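Local atomic coordinates of PILI retraction protein PILT (Thermus thermophilus, PDB entry 5FL3), a protein that probably binds and hydrolyses ATP, as a GSP E-family motor ATPase thought to drive the retraction of pili. Residues V13-L16 with K17-Q21; Q68-E71 with L72-R75. All blocks are in the same frame, centred on the assembly; numbering follows the deposited sequence.

Contact 1 of 2, residues V13-L16 with K17-Q21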
ATOM      1  N   VAL A  13     -24.914   0.731  15.145  1.00 56.17           N
ATOM      2  CA  VAL A  13     -23.698   1.278  15.711  1.00 55.63           C
ATOM      3  C   VAL A  13     -22.949   0.213  16.493  1.00 54.32           C
ATOM      4  O   VAL A  13     -21.721   0.158  16.465  1.00 55.29           O
ATOM      5  CB  VAL A  13     -24.011   2.480  16.598  1.00 55.96           C
ATOM      6  CG1 VAL A  13     -22.796   2.872  17.435  1.00 52.37           C
ATOM      7  CG2 VAL A  13     -24.471   3.633  15.723  1.00 53.63           C
ATOM      8  N   GLU A  14     -23.701  -0.659  17.152  1.00 55.61           N
ATOM      9  CA  GLU A  14     -23.107  -1.746  17.903  1.00 56.58           C
ATOM     10  C   GLU A  14     -22.484  -2.791  16.983  1.00 53.82           C
ATOM     11  O   GLU A  14     -21.348  -3.234  17.212  1.00 52.07           O
ATOM     12  CB  GLU A  14     -24.153  -2.376  18.831  1.00 66.16           C
ATOM     13  CG  GLU A  14     -23.984  -1.948  20.299  1.00 72.07           C
ATOM     14  CD  GLU A  14     -25.291  -1.914  21.078  1.00 79.18           C
ATOM     15  OE1 GLU A  14     -26.166  -2.776  20.839  1.00 78.95           O
ATOM     16  OE2 GLU A  14     -25.444  -1.012  21.928  1.00 84.31           O
ATOM     17  N   MET A  15     -23.214  -3.177  15.941  1.00 54.00           N
ATOM     18  CA  MET A  15     -22.685  -4.110  14.939  1.00 52.89           C
ATOM     19  C   MET A  15     -21.391  -3.618  14.272  1.00 51.77           C
ATOM     20  O   MET A  15     -20.397  -4.362  14.206  1.00 45.42           O
ATOM     21  CB  MET A  15     -23.725  -4.378  13.861  1.00 50.39           C
ATOM     22  CG  MET A  15     -23.263  -5.381  12.813  1.00 52.11           C
ATOM     23  SD  MET A  15     -24.407  -5.457  11.426  1.00 52.08           S
ATOM     24  CE  MET A  15     -24.289  -3.761  10.827  1.00 42.10           C
ATOM     25  N   LEU A  16     -21.426  -2.376  13.775  1.00 46.28           N
ATOM     26  CA  LEU A  16     -20.255  -1.729  13.194  1.00 45.20           C
ATOM     27  C   LEU A  16     -19.076  -1.772  14.153  1.00 48.06           C
ATOM     28  O   LEU A  16     -17.946  -2.111  13.765  1.00 48.78           O
ATOM     29  CB  LEU A  16     -20.570  -0.281  12.805  1.00 46.33           C
ATOM     30  CG  LEU A  16     -21.523  -0.049  11.621  1.00 49.00           C
ATOM     31  CD1 LEU A  16     -21.876   1.420  11.496  1.00 47.49           C
ATOM     32  CD2 LEU A  16     -20.923  -0.523  10.320  1.00 43.51           C
ATOM     33  N   LYS A  17     -19.349  -1.444  15.411  1.00 47.94           N
ATOM     34  CA  LYS A  17     -18.324  -1.406  16.444  1.00 51.48           C
ATOM     35  C   LYS A  17     -17.743  -2.809  16.672  1.00 48.93           C
ATOM     36  O   LYS A  17     -16.531  -2.976  16.810  1.00 48.70           O
ATOM     37  CB  LYS A  17     -18.905  -0.815  17.737  1.00 55.33           C
ATOM     38  CG  LYS A  17     -17.898  -0.552  18.869  1.00 63.81           C
ATOM     39  CD  LYS A  17     -18.452   0.476  19.886  1.00 65.52           C
ATOM     40  CE  LYS A  17     -18.005   0.208  21.329  1.00 63.75           C
ATOM     41  NZ  LYS A  17     -18.532   1.253  22.267  1.00 65.85           N
ATOM     42  N   ALA A  18     -18.603  -3.818  16.683  1.00 44.05           N
ATOM     43  CA  ALA A  18     -18.127  -5.187  16.807  1.00 44.47           C
ATOM     44  C   ALA A  18     -17.277  -5.578  15.591  1.00 48.07           C
ATOM     45  O   ALA A  18     -16.186  -6.156  15.739  1.00 46.67           O
ATOM     46  CB  ALA A  18     -19.294  -6.139  16.967  1.00 44.23           C
ATOM     47  N   MET A  19     -17.781  -5.256  14.396  1.00 43.39           N
ATOM     48  CA  MET A  19     -17.036  -5.493  13.158  1.00 46.73           C
ATOM     49  C   MET A  19     -15.643  -4.850  13.195  1.00 44.19           C
ATOM     50  O   MET A  19     -14.634  -5.508  12.905  1.00 37.74           O
ATOM     51  CB  MET A  19     -17.839  -4.991  11.941  1.00 46.32           C
ATOM     52  CG  MET A  19     -19.111  -5.812  11.711  1.00 47.08           C
ATOM     53  SD  MET A  19     -20.034  -5.496  10.206  1.00 50.25           S
ATOM     54  CE  MET A  19     -20.505  -3.837  10.485  1.00 43.94           C
ATOM     55  N   VAL A  20     -15.578  -3.579  13.574  1.00 41.95           N
ATOM     56  CA  VAL A  20     -14.279  -2.928  13.665  1.00 41.68           C
ATOM     57  C   VAL A  20     -13.361  -3.639  14.668  1.00 44.37           C
ATOM     58  O   VAL A  20     -12.179  -3.861  14.379  1.00 40.78           O
ATOM     59  CB  VAL A  20     -14.419  -1.451  14.051  1.00 47.33           C
ATOM     60  CG1 VAL A  20     -13.051  -0.822  14.189  1.00 41.15           C
ATOM     61  CG2 VAL A  20     -15.260  -0.707  13.016  1.00 39.41           C
ATOM     62  N   GLN A  21     -13.905  -4.028  15.823  1.00 42.93           N
ATOM     63  CA  GLN A  21     -13.101  -4.706  16.842  1.00 42.71           C
ATOM     64  C   GLN A  21     -12.642  -6.096  16.393  1.00 45.34           C
ATOM     65  O   GLN A  21     -11.620  -6.609  16.869  1.00 46.46           O
ATOM     66  CB  GLN A  21     -13.877  -4.797  18.153  1.00 50.72           C
ATOM     67  CG  GLN A  21     -13.941  -3.468  18.896  1.00 55.55           C
ATOM     68  CD  GLN A  21     -14.721  -3.551  20.193  1.00 65.88           C
ATOM     69  OE1 GLN A  21     -15.673  -4.331  20.316  1.00 63.22           O
ATOM     70  NE2 GLN A  21     -14.313  -2.748  21.177  1.00 66.78           N
TER
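Met19 N donates to Met15 O at 2.8 Å in the straightest of four successive i to i+4 backbone bonds, 171° at the hydrogen. Val20 N reaches Leu16 O over an equal 2.8 Å, and Ala18 N bonds to Glu14 O at 2.9 Å. The Lys17 N to Val13 O bond is longer, 3.1 Å, and more bent. This unbroken ladder is that of an alpha-helix, here helix 11-21, the first of the chain, which lies against the antiparallel sheet of the N-terminal domain. Its apolar side chains meet different strands: Leu16 and Met19 both rest on Ile27 of strand 26-30, Val13 meets Tyr82 and Ile84 of strand 78-84, and Val20 touches Ala88 and Phe90 of strand 88-97. Between the two halves of the helix, the methyl end of Met19 carries the packing. With CG beside its own backbone N (chi1 -67°) and a turn about the CG-SD bond (chi3 -64°), Met19 folds back along the helix, which brings its CE against Leu16 CD2 (3.3 Å). The same methyl meets Met15 CE at 3.8 Å, the two thioether chains passing at a slant. Met15 also touches Pro35, and Phe46 adds cover to Met19 and Ala18. Cut back to an alanine, the Met19 position would probably leave the Leu16 and Met15 methyls without their shared neighbour and open a gap beside Ile27 and Phe46. Farther out, the long chain of Lys17 starts at a CB near Val13 O and Glu14 O, touches Val87, and leads away from the preceding turn on an exposed side of the helix.

Contact 2 of 2, residues Q68-E71 with L72-R75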
ATOM      1  N   GLN A  68     -27.689  15.157   2.831  1.00 61.70           N
ATOM      2  CA  GLN A  68     -27.253  13.978   2.084  1.00 57.54           C
ATOM      3  C   GLN A  68     -28.426  13.122   1.634  1.00 58.16           C
ATOM      4  O   GLN A  68     -28.429  12.575   0.533  1.00 57.22           O
ATOM      5  CB  GLN A  68     -26.305  13.135   2.929  1.00 52.67           C
ATOM      6  CG  GLN A  68     -24.859  13.521   2.801  1.00 52.43           C
ATOM      7  CD  GLN A  68     -24.033  13.050   3.975  1.00 55.29           C
ATOM      8  OE1 GLN A  68     -24.567  12.641   5.006  1.00 57.37           O
ATOM      9  NE2 GLN A  68     -22.715  13.091   3.822  1.00 57.87           N
ATOM     10  N   LEU A  69     -29.415  13.002   2.505  1.00 57.56           N
ATOM     11  CA  LEU A  69     -30.630  12.265   2.190  1.00 63.30           C
ATOM     12  C   LEU A  69     -31.356  12.816   0.972  1.00 66.68           C
ATOM     13  O   LEU A  69     -31.900  12.064   0.161  1.00 68.80           O
ATOM     14  CB  LEU A  69     -31.568  12.277   3.390  1.00 68.17           C
ATOM     15  CG  LEU A  69     -31.352  11.067   4.282  1.00 63.76           C
ATOM     16  CD1 LEU A  69     -32.230  11.140   5.524  1.00 58.08           C
ATOM     17  CD2 LEU A  69     -31.654   9.842   3.439  1.00 60.10           C
ATOM     18  N   GLU A  70     -31.372  14.132   0.840  1.00 67.29           N
ATOM     19  CA  GLU A  70     -32.066  14.700  -0.293  1.00 75.76           C
ATOM     20  C   GLU A  70     -31.249  14.512  -1.574  1.00 72.42           C
ATOM     21  O   GLU A  70     -31.794  14.075  -2.592  1.00 75.73           O
ATOM     22  CB  GLU A  70     -32.396  16.181  -0.061  1.00 78.15           C
ATOM     23  CG  GLU A  70     -33.486  16.706  -1.016  1.00 83.33           C
ATOM     24  CD  GLU A  70     -34.500  15.623  -1.424  1.00 92.08           C
ATOM     25  OE1 GLU A  70     -35.246  15.123  -0.543  1.00 95.43           O
ATOM     26  OE2 GLU A  70     -34.539  15.265  -2.628  1.00 91.28           O
ATOM     27  N   GLU A  71     -29.951  14.813  -1.527  1.00 65.77           N
ATOM     28  CA  GLU A  71     -29.099  14.651  -2.705  1.00 65.75           C
ATOM     29  C   GLU A  71     -29.002  13.181  -3.119  1.00 68.16           C
ATOM     30  O   GLU A  71     -28.595  12.874  -4.240  1.00 66.13           O
ATOM     31  CB  GLU A  71     -27.696  15.195  -2.455  1.00 61.85           C
ATOM     32  CG  GLU A  71     -26.788  14.181  -1.794  1.00 66.48           C
ATOM     33  CD  GLU A  71     -25.336  14.621  -1.732  1.00 75.15           C
ATOM     34  OE1 GLU A  71     -25.044  15.621  -1.034  1.00 72.49           O
ATOM     35  OE2 GLU A  71     -24.489  13.957  -2.379  1.00 76.42           O
ATOM     36  N   LEU A  72     -29.370  12.283  -2.209  1.00 64.03           N
ATOM     37  CA  LEU A  72     -29.322  10.858  -2.482  1.00 60.90           C
ATOM     38  C   LEU A  72     -30.304  10.480  -3.574  1.00 64.93           C
ATOM     39  O   LEU A  72     -30.022   9.613  -4.399  1.00 64.39           O
ATOM     40  CB  LEU A  72     -29.607  10.053  -1.219  1.00 58.06           C
ATOM     41  CG  LEU A  72     -29.734   8.547  -1.447  1.00 55.31           C
ATOM     42  CD1 LEU A  72     -28.501   7.998  -2.134  1.00 52.55           C
ATOM     43  CD2 LEU A  72     -29.985   7.828  -0.140  1.00 54.75           C
ATOM     44  N   GLU A  73     -31.455  11.144  -3.593  1.00 72.96           N
ATOM     45  CA  GLU A  73     -32.472  10.867  -4.609  1.00 75.89           C
ATOM     46  C   GLU A  73     -32.037  11.345  -5.992  1.00 67.18           C
ATOM     47  O   GLU A  73     -32.716  11.086  -6.977  1.00 71.53           O
ATOM     48  CB  GLU A  73     -33.810  11.516  -4.233  1.00 77.04           C
ATOM     49  CG  GLU A  73     -34.510  10.857  -3.055  1.00 82.89           C
ATOM     50  CD  GLU A  73     -35.908  11.398  -2.832  1.00 98.10           C
ATOM     51  OE1 GLU A  73     -36.547  11.823  -3.822  1.00103.89           O
ATOM     52  OE2 GLU A  73     -36.370  11.402  -1.669  1.00100.49           O
ATOM     53  N   TYR A  74     -30.904  12.030  -6.066  1.00 61.49           N
ATOM     54  CA  TYR A  74     -30.402  12.500  -7.347  1.00 66.62           C
ATOM     55  C   TYR A  74     -29.180  11.726  -7.873  1.00 64.90           C
ATOM     56  O   TYR A  74     -28.692  12.015  -8.967  1.00 66.52           O
ATOM     57  CB  TYR A  74     -30.076  13.993  -7.248  1.00 71.19           C
ATOM     58  CG  TYR A  74     -31.322  14.841  -7.250  1.00 80.10           C
ATOM     59  CD1 TYR A  74     -32.003  15.096  -8.438  1.00 81.01           C
ATOM     60  CD2 TYR A  74     -31.845  15.358  -6.066  1.00 80.89           C
ATOM     61  CE1 TYR A  74     -33.158  15.859  -8.457  1.00 84.55           C
ATOM     62  CE2 TYR A  74     -33.006  16.128  -6.074  1.00 87.59           C
ATOM     63  CZ  TYR A  74     -33.654  16.373  -7.277  1.00 90.30           C
ATOM     64  OH  TYR A  74     -34.802  17.131  -7.317  1.00 97.79           O
ATOM     65  N   ARG A  75     -28.709  10.734  -7.116  1.00 60.00           N
ATOM     66  CA  ARG A  75     -27.458  10.047  -7.445  1.00 54.79           C
ATOM     67  C   ARG A  75     -27.560   8.506  -7.533  1.00 46.04           C
ATOM     68  O   ARG A  75     -28.267   7.859  -6.761  1.00 46.12           O
ATOM     69  CB  ARG A  75     -26.385  10.436  -6.419  1.00 57.27           C
ATOM     70  CG  ARG A  75     -25.656  11.766  -6.694  1.00 54.34           C
ATOM     71  CD  ARG A  75     -24.579  11.964  -5.632  1.00 62.05           C
ATOM     72  NE  ARG A  75     -23.325  12.576  -6.092  1.00 68.29           N
ATOM     73  CZ  ARG A  75     -22.408  11.986  -6.866  1.00 66.79           C
ATOM     74  NH1 ARG A  75     -22.590  10.752  -7.335  1.00 55.46           N
ATOM     75  NH2 ARG A  75     -21.304  12.652  -7.196  1.00 71.40           N
TER
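Leu72 is the buried residue of this contact: its CD2 looks across at Leu69 CD2, 4.4 Å away, while its CB lies over the carbonyl oxygens of Gln68 and Leu69. Leu64 touches both leucines, and Met78 of strand 78-84 packs on Leu72, Gln68 and Glu71. The amide of Gln68 turns away from the contact, its OE1 accepting a hydrogen bond from Thr65 N. The backbone bonding changes here: a weak i to i+4 bond, Leu72 N to Gln68 O, gives way to i to i+3 bonds from Glu73 N to Glu70 O and from Tyr74 N to Glu71 O, both 3.1 Å. A type I beta turn from Leu72 to Arg75 then leads the chain out of helix 66-72 toward strand 78-84. The outer, exposed side is looser and highly charged. Bent at chi2 (31°), Glu70 swings its carboxylate toward Glu73, Glu70 OE1 to Glu73 OE2 4.0 Å, with the two planes 69° apart; the like charges probably disfavour closer approach. Glu70 OE2 also lies 3.9 Å from Tyr74 CE2. Glu71 and Arg75 run side by side, yet Glu71 OE2 stays 4.1 Å from Arg75 NE, too far for a salt bridge, and Arg75 NH1 makes a weak hydrogen bond to Glu77 O.

Overall arrangement
From the N terminus, the chain first runs through contact 1 within helix 11-21, then through strands 26-30, 36-39 and 42-45 and helix 53-63 before it reaches contact 2 at the end of helix 66-72. The contacts follow in series and neither nest nor cross; each is local, and neither closes a long loop. The centres of contact 1 and contact 2 lie about 26 Å apart, and the two do not touch. Strand 78-84, an outermost strand of the antiparallel sheet, is their common neighbour: contact 1 packs on it through Val13 and Leu16, while contact 2 meets its Met78 and Phe80. Both lie away from the ADP pocket.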